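Local coordinates for protein ATP-dependent RNA helicase HrpB (Escherichia coli, PDB 6EUD) that hydrolyses ATP to ADP and phosphate as a DExH-box NTPase of the RNA helicase type and binds single-stranded RNA, at residues N517-M522 with P547-L552; D527-H532 with A554-I559. One frame throughout, in Å; residues are numbered along the deposited sequence.

Interaction 1 (N517-M522 with P547-L552)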
loop_
_atom_site.group_PDB
_atom_site.type_symbol
_atom_site.label_atom_id
_atom_site.label_comp_id
_atom_site.label_asym_id
_atom_site.label_seq_id
_atom_site.Cartn_x
_atom_site.Cartn_y
_atom_site.Cartn_z
ATOM N N ASN A 517 11.179 5.532 -13.787
ATOM C CA ASN A 517 10.674 5.953 -12.490
ATOM C C ASN A 517 11.842 6.098 -11.510
ATOM O O ASN A 517 11.656 6.362 -10.321
ATOM C CB ASN A 517 9.622 4.966 -11.978
ATOM C CG ASN A 517 10.204 3.612 -11.658
ATOM O OD1 ASN A 517 11.384 3.355 -11.903
ATOM N ND2 ASN A 517 9.372 2.722 -11.121
ATOM N N GLY A 518 13.050 5.898 -12.036
ATOM C CA GLY A 518 14.270 6.203 -11.319
ATOM C C GLY A 518 14.925 5.013 -10.663
ATOM O O GLY A 518 16.063 5.111 -10.208
ATOM N N MET A 519 14.222 3.890 -10.601
ATOM C CA MET A 519 14.759 2.734 -9.894
ATOM C C MET A 519 15.736 1.940 -10.763
ATOM O O MET A 519 15.818 2.136 -11.980
ATOM C CB MET A 519 13.635 1.821 -9.454
ATOM C CG MET A 519 13.101 1.017 -10.628
ATOM S SD MET A 519 11.865 -0.208 -10.203
ATOM C CE MET A 519 12.682 -1.122 -8.883
ATOM N N GLY A 520 16.446 1.015 -10.125
ATOM C CA GLY A 520 17.420 0.183 -10.807
ATOM C C GLY A 520 16.870 -1.162 -11.238
ATOM O O GLY A 520 16.164 -1.844 -10.487
ATOM N N ALA A 521 17.202 -1.542 -12.463
ATOM C CA ALA A 521 16.740 -2.802 -13.029
ATOM C C ALA A 521 17.928 -3.588 -13.548
ATOM O O ALA A 521 18.804 -3.040 -14.229
ATOM C CB ALA A 521 15.726 -2.557 -14.147
ATOM N N MET A 522 17.952 -4.876 -13.235
ATOM C CA MET A 522 19.099 -5.697 -13.572
ATOM C C MET A 522 18.765 -6.810 -14.543
ATOM O O MET A 522 17.795 -7.550 -14.360
ATOM C CB MET A 522 19.707 -6.299 -12.307
ATOM C CG MET A 522 20.221 -5.254 -11.338
ATOM S SD MET A 522 21.455 -4.172 -12.083
ATOM C CE MET A 522 22.811 -5.302 -12.374
ATOM N N PRO A 547 15.216 -0.238 -4.014
ATOM C CA PRO A 547 14.611 0.055 -5.325
ATOM C C PRO A 547 15.400 -0.534 -6.506
ATOM O O PRO A 547 15.705 0.179 -7.465
ATOM C CB PRO A 547 14.607 1.592 -5.377
ATOM C CG PRO A 547 15.679 2.009 -4.439
ATOM C CD PRO A 547 15.645 0.992 -3.327
ATOM N N ASP A 548 15.712 -1.827 -6.415
ATOM C CA ASP A 548 16.401 -2.575 -7.458
ATOM C C ASP A 548 15.619 -3.833 -7.776
ATOM O O ASP A 548 15.141 -4.521 -6.872
ATOM C CB ASP A 548 17.826 -2.932 -7.035
ATOM C CG ASP A 548 18.815 -1.832 -7.348
ATOM O OD1 ASP A 548 19.517 -1.951 -8.373
ATOM O OD2 ASP A 548 18.888 -0.845 -6.583
ATOM N N ALA A 549 15.500 -4.139 -9.061
ATOM C CA ALA A 549 14.697 -5.273 -9.499
ATOM C C ALA A 549 15.351 -6.022 -10.654
ATOM O O ALA A 549 16.130 -5.447 -11.418
ATOM C CB ALA A 549 13.309 -4.799 -9.901
ATOM N N ARG A 550 15.043 -7.310 -10.770
ATOM C CA ARG A 550 15.494 -8.086 -11.909
ATOM C C ARG A 550 14.486 -7.970 -13.063
ATOM O O ARG A 550 13.270 -7.933 -12.856
ATOM C CB ARG A 550 15.698 -9.551 -11.519
ATOM C CG ARG A 550 16.452 -10.352 -12.557
ATOM C CD ARG A 550 16.833 -11.725 -12.029
ATOM N NE ARG A 550 15.687 -12.624 -11.973
ATOM C CZ ARG A 550 15.755 -13.928 -12.225
ATOM N NH1 ARG A 550 16.920 -14.483 -12.538
ATOM N NH2 ARG A 550 14.662 -14.680 -12.158
ATOM N N ILE A 551 15.000 -7.906 -14.281
ATOM C CA ILE A 551 14.149 -7.840 -15.456
ATOM C C ILE A 551 13.785 -9.249 -15.899
ATOM O O ILE A 551 14.665 -10.049 -16.189
ATOM C CB ILE A 551 14.849 -7.067 -16.587
ATOM C CG1 ILE A 551 15.068 -5.612 -16.153
ATOM C CG2 ILE A 551 14.043 -7.130 -17.865
ATOM C CD1 ILE A 551 15.935 -4.817 -17.105
ATOM N N LEU A 552 12.484 -9.550 -15.928
ATOM C CA LEU A 552 12.009 -10.898 -16.246
ATOM C C LEU A 552 11.539 -10.998 -17.691
ATOM O O LEU A 552 11.862 -11.964 -18.382
ATOM C CB LEU A 552 10.880 -11.308 -15.301
ATOM C CG LEU A 552 11.144 -11.330 -13.794
ATOM C CD1 LEU A 552 9.878 -11.728 -13.076
ATOM C CD2 LEU A 552 12.293 -12.288 -13.436
#
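Met519 lays its side chain over the start of strand 548-552, its CE methyl 3.9 Å from Ala549 CB and its CB 4.2 Å from Pro547 CB. CG sits between the backbone N and the carbonyl carbon (chi1 76°), and a bend at chi3 (-52°) turns CE back over the Pro547-Asp548 peptide. A flexible, unbranched thioether suits this place, because it can follow the neighbouring strand; beyond it Leu307 touches both Met519 and Ala549, closing an apolar patch. On the face that carries Ala549, Ala521 CB meets the CG1 of Ile551 at 3.7 Å. The small methyl leaves room for the longer branch, which reaches back because CG1 stands anti to its own carbonyl carbon.

The other face bears Asp548, Met522 and Arg550. Gly520 is paired there with Asp548, and having no side chain it leaves room for the carboxylate, whose OD1 lies 3.9 Å from Gly520 CA. Arg550 CG passes 3.6 Å from Met522 O while the rest of its chain runs on to an exposed end.

Four backbone bonds bind the edges: Gly520 N to Pro547 O, Ala549 N to Gly520 O, Met522 N to Ala549 O and Ile551 N to Met522 O, the last 2.8 Å long and nearly straight. Gly520 and Met522 each use both N and O toward 547-551, while Ala521 bonds instead to Tyr513 of strand 512-515. Ahead of the strand, Asn517 OD1 accepts from Met519 N (3.2 Å), an Asx turn that shapes the approach, and Gly518 supplies a positive phi (99°). Such straddling by Gly520 and Met522, each reaching the residues before and after its partner, is the pattern of parallel pairing, here within an otherwise largely antiparallel mixed sheet.

Interaction 2 (D527-H532 with A554-I559)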
loop_
_atom_site.group_PDB
_atom_site.type_symbol
_atom_site.label_atom_id
_atom_site.label_comp_id
_atom_site.label_asym_id
_atom_site.label_seq_id
_atom_site.Cartn_x
_atom_site.Cartn_y
_atom_site.Cartn_z
ATOM N N ASP A 527 22.810 -11.778 -21.317
ATOM C CA ASP A 527 21.496 -11.860 -21.931
ATOM C C ASP A 527 21.495 -11.121 -23.246
ATOM O O ASP A 527 22.096 -10.055 -23.367
ATOM C CB ASP A 527 20.419 -11.292 -21.013
ATOM C CG ASP A 527 19.554 -12.370 -20.403
ATOM O OD1 ASP A 527 19.963 -13.554 -20.451
ATOM O OD2 ASP A 527 18.473 -12.033 -19.875
ATOM N N ALA A 528 20.817 -11.703 -24.227
ATOM C CA ALA A 528 20.665 -11.082 -25.528
ATOM C C ALA A 528 20.173 -9.637 -25.422
ATOM O O ALA A 528 20.646 -8.765 -26.151
ATOM C CB ALA A 528 19.714 -11.894 -26.375
ATOM N N LEU A 529 19.235 -9.375 -24.515
ATOM C CA LEU A 529 18.681 -8.028 -24.417
ATOM C C LEU A 529 19.663 -7.021 -23.810
ATOM O O LEU A 529 19.623 -5.836 -24.140
ATOM C CB LEU A 529 17.382 -8.027 -23.607
ATOM C CG LEU A 529 16.147 -8.552 -24.329
ATOM C CD1 LEU A 529 14.918 -8.364 -23.452
ATOM C CD2 LEU A 529 15.984 -7.874 -25.690
ATOM N N SER A 530 20.552 -7.487 -22.936
ATOM C CA SER A 530 21.535 -6.596 -22.309
ATOM C C SER A 530 22.644 -6.191 -23.290
ATOM O O SER A 530 23.609 -5.523 -22.915
ATOM C CB SER A 530 22.128 -7.239 -21.050
ATOM O OG SER A 530 22.729 -8.486 -21.333
ATOM N N ARG A 531 22.484 -6.584 -24.552
ATOM C CA ARG A 531 23.302 -6.057 -25.634
ATOM C C ARG A 531 22.737 -4.721 -26.129
ATOM O O ARG A 531 23.347 -4.056 -26.968
ATOM C CB ARG A 531 23.385 -7.054 -26.804
ATOM C CG ARG A 531 23.830 -8.478 -26.441
ATOM C CD ARG A 531 25.330 -8.594 -26.209
ATOM N NE ARG A 531 25.730 -8.042 -24.915
ATOM C CZ ARG A 531 25.621 -8.691 -23.759
ATOM N NH1 ARG A 531 25.110 -9.918 -23.728
ATOM N NH2 ARG A 531 26.015 -8.111 -22.632
ATOM N N HIS A 532 21.573 -4.326 -25.614
ATOM C CA HIS A 532 20.914 -3.117 -26.096
ATOM C C HIS A 532 20.762 -2.063 -25.018
ATOM O O HIS A 532 20.653 -2.376 -23.831
ATOM C CB HIS A 532 19.546 -3.460 -26.679
ATOM C CG HIS A 532 19.613 -4.428 -27.814
ATOM N ND1 HIS A 532 19.875 -4.037 -29.110
ATOM C CD2 HIS A 532 19.476 -5.774 -27.845
ATOM C CE1 HIS A 532 19.884 -5.102 -29.892
ATOM N NE2 HIS A 532 19.645 -6.168 -29.149
ATOM N N ALA A 554 11.190 -8.347 -21.162
ATOM C CA ALA A 554 11.450 -7.011 -21.696
ATOM C C ALA A 554 11.477 -7.023 -23.206
ATOM O O ALA A 554 11.655 -8.073 -23.843
ATOM C CB ALA A 554 12.757 -6.450 -21.156
ATOM N N LEU A 555 11.310 -5.834 -23.765
ATOM C CA LEU A 555 11.320 -5.649 -25.206
ATOM C C LEU A 555 12.381 -4.616 -25.544
ATOM O O LEU A 555 12.545 -3.625 -24.810
ATOM C CB LEU A 555 9.942 -5.199 -25.712
ATOM C CG LEU A 555 9.778 -5.291 -27.232
ATOM C CD1 LEU A 555 9.509 -6.736 -27.651
ATOM C CD2 LEU A 555 8.700 -4.341 -27.741
ATOM N N LEU A 556 13.115 -4.857 -26.626
ATOM C CA LEU A 556 14.114 -3.903 -27.075
ATOM C C LEU A 556 13.442 -2.874 -27.956
ATOM O O LEU A 556 12.587 -3.199 -28.775
ATOM C CB LEU A 556 15.268 -4.592 -27.813
ATOM C CG LEU A 556 15.113 -5.065 -29.255
ATOM C CD1 LEU A 556 15.529 -3.991 -30.246
ATOM C CD2 LEU A 556 15.941 -6.335 -29.476
ATOM N N VAL A 557 13.818 -1.620 -27.756
ATOM C CA VAL A 557 13.247 -0.513 -28.498
ATOM C C VAL A 557 14.353 0.377 -29.039
ATOM O O VAL A 557 15.363 0.615 -28.374
ATOM C CB VAL A 557 12.297 0.325 -27.625
ATOM C CG1 VAL A 557 11.108 -0.511 -27.192
ATOM C CG2 VAL A 557 13.019 0.862 -26.417
ATOM N N ASP A 558 14.179 0.843 -30.265
ATOM C CA ASP A 558 15.002 1.927 -30.762
ATOM C C ASP A 558 14.397 3.208 -30.194
ATOM O O ASP A 558 13.261 3.565 -30.512
ATOM C CB ASP A 558 15.042 1.926 -32.291
ATOM C CG ASP A 558 15.977 2.978 -32.849
ATOM O OD1 ASP A 558 17.091 2.616 -33.294
ATOM O OD2 ASP A 558 15.596 4.166 -32.846
ATOM N N ILE A 559 15.142 3.878 -29.325
ATOM C CA ILE A 559 14.569 4.963 -28.547
ATOM C C ILE A 559 14.174 6.125 -29.434
ATOM O O ILE A 559 13.227 6.847 -29.126
ATOM C CB ILE A 559 15.545 5.454 -27.435
ATOM C CG1 ILE A 559 14.837 6.408 -26.468
ATOM C CG2 ILE A 559 16.811 6.080 -28.037
ATOM C CD1 ILE A 559 13.617 5.827 -25.815
#
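The apolar contacts centre on Leu529, which spreads its two methyls over Ala554 and Leu556 of strand 554-556. CD1 lies against Ala554, 3.7 Å from its CB and 3.3 Å from its carbonyl O, while CD2 meets Leu556 CB at 4.0 Å. A forked leucine suits a site with two neighbours to fill, and the small Ala554 lets it come close to the strand; Leu523 and Ser455 also touch Leu529.

The CH-pi contact belongs to Leu556. Its CD2 stands over one face of the His532 imidazole, 4.0 Å from the centroid and 24° off the normal, displaced so that NE2 is the nearest ring atom at 3.7 Å. The flat ring offers a methyl a broad surface, and CG of Leu556 lies between its backbone N and carbonyl carbon (chi1 77°), which brings CD2 over the imidazole.

The contact packs a short 3-10 turn, 529-531, against strand 554-556 of the mixed sheet, just before the chain enters strand 534-542.

No hydrogen bond crosses the contact; those of 527-532 are internal or lead elsewhere. His532 N bonds Leu529 O at 2.9 Å, closing the turn; both residues point their CB toward the strand. Arg531 forms a salt bridge with Asp510, and Asp558 N-caps helix 559-565 through a bond to Glu561 N.

Overall arrangement
Running from the N terminus, the chain passes through 517-522, then 527-532, makes strand 534-542, and returns through 547-552 and 554-559. Interaction 1 closes a loop of 24 intervening residues, and interaction 2 one of 21. Because their segments alternate along the chain, the two loops cross rather than nest. Strand 534-542 lies inside both loops and pairs antiparallel with both 548-552 and 554-556. Interaction 1 thus joins two strands of the mixed sheet, whereas interaction 2, its centre about 15 Å from that of interaction 1, fastens the connection between strands 520-522 and 534-542 to the continuation of the returning chain, which leads into helix 559-565.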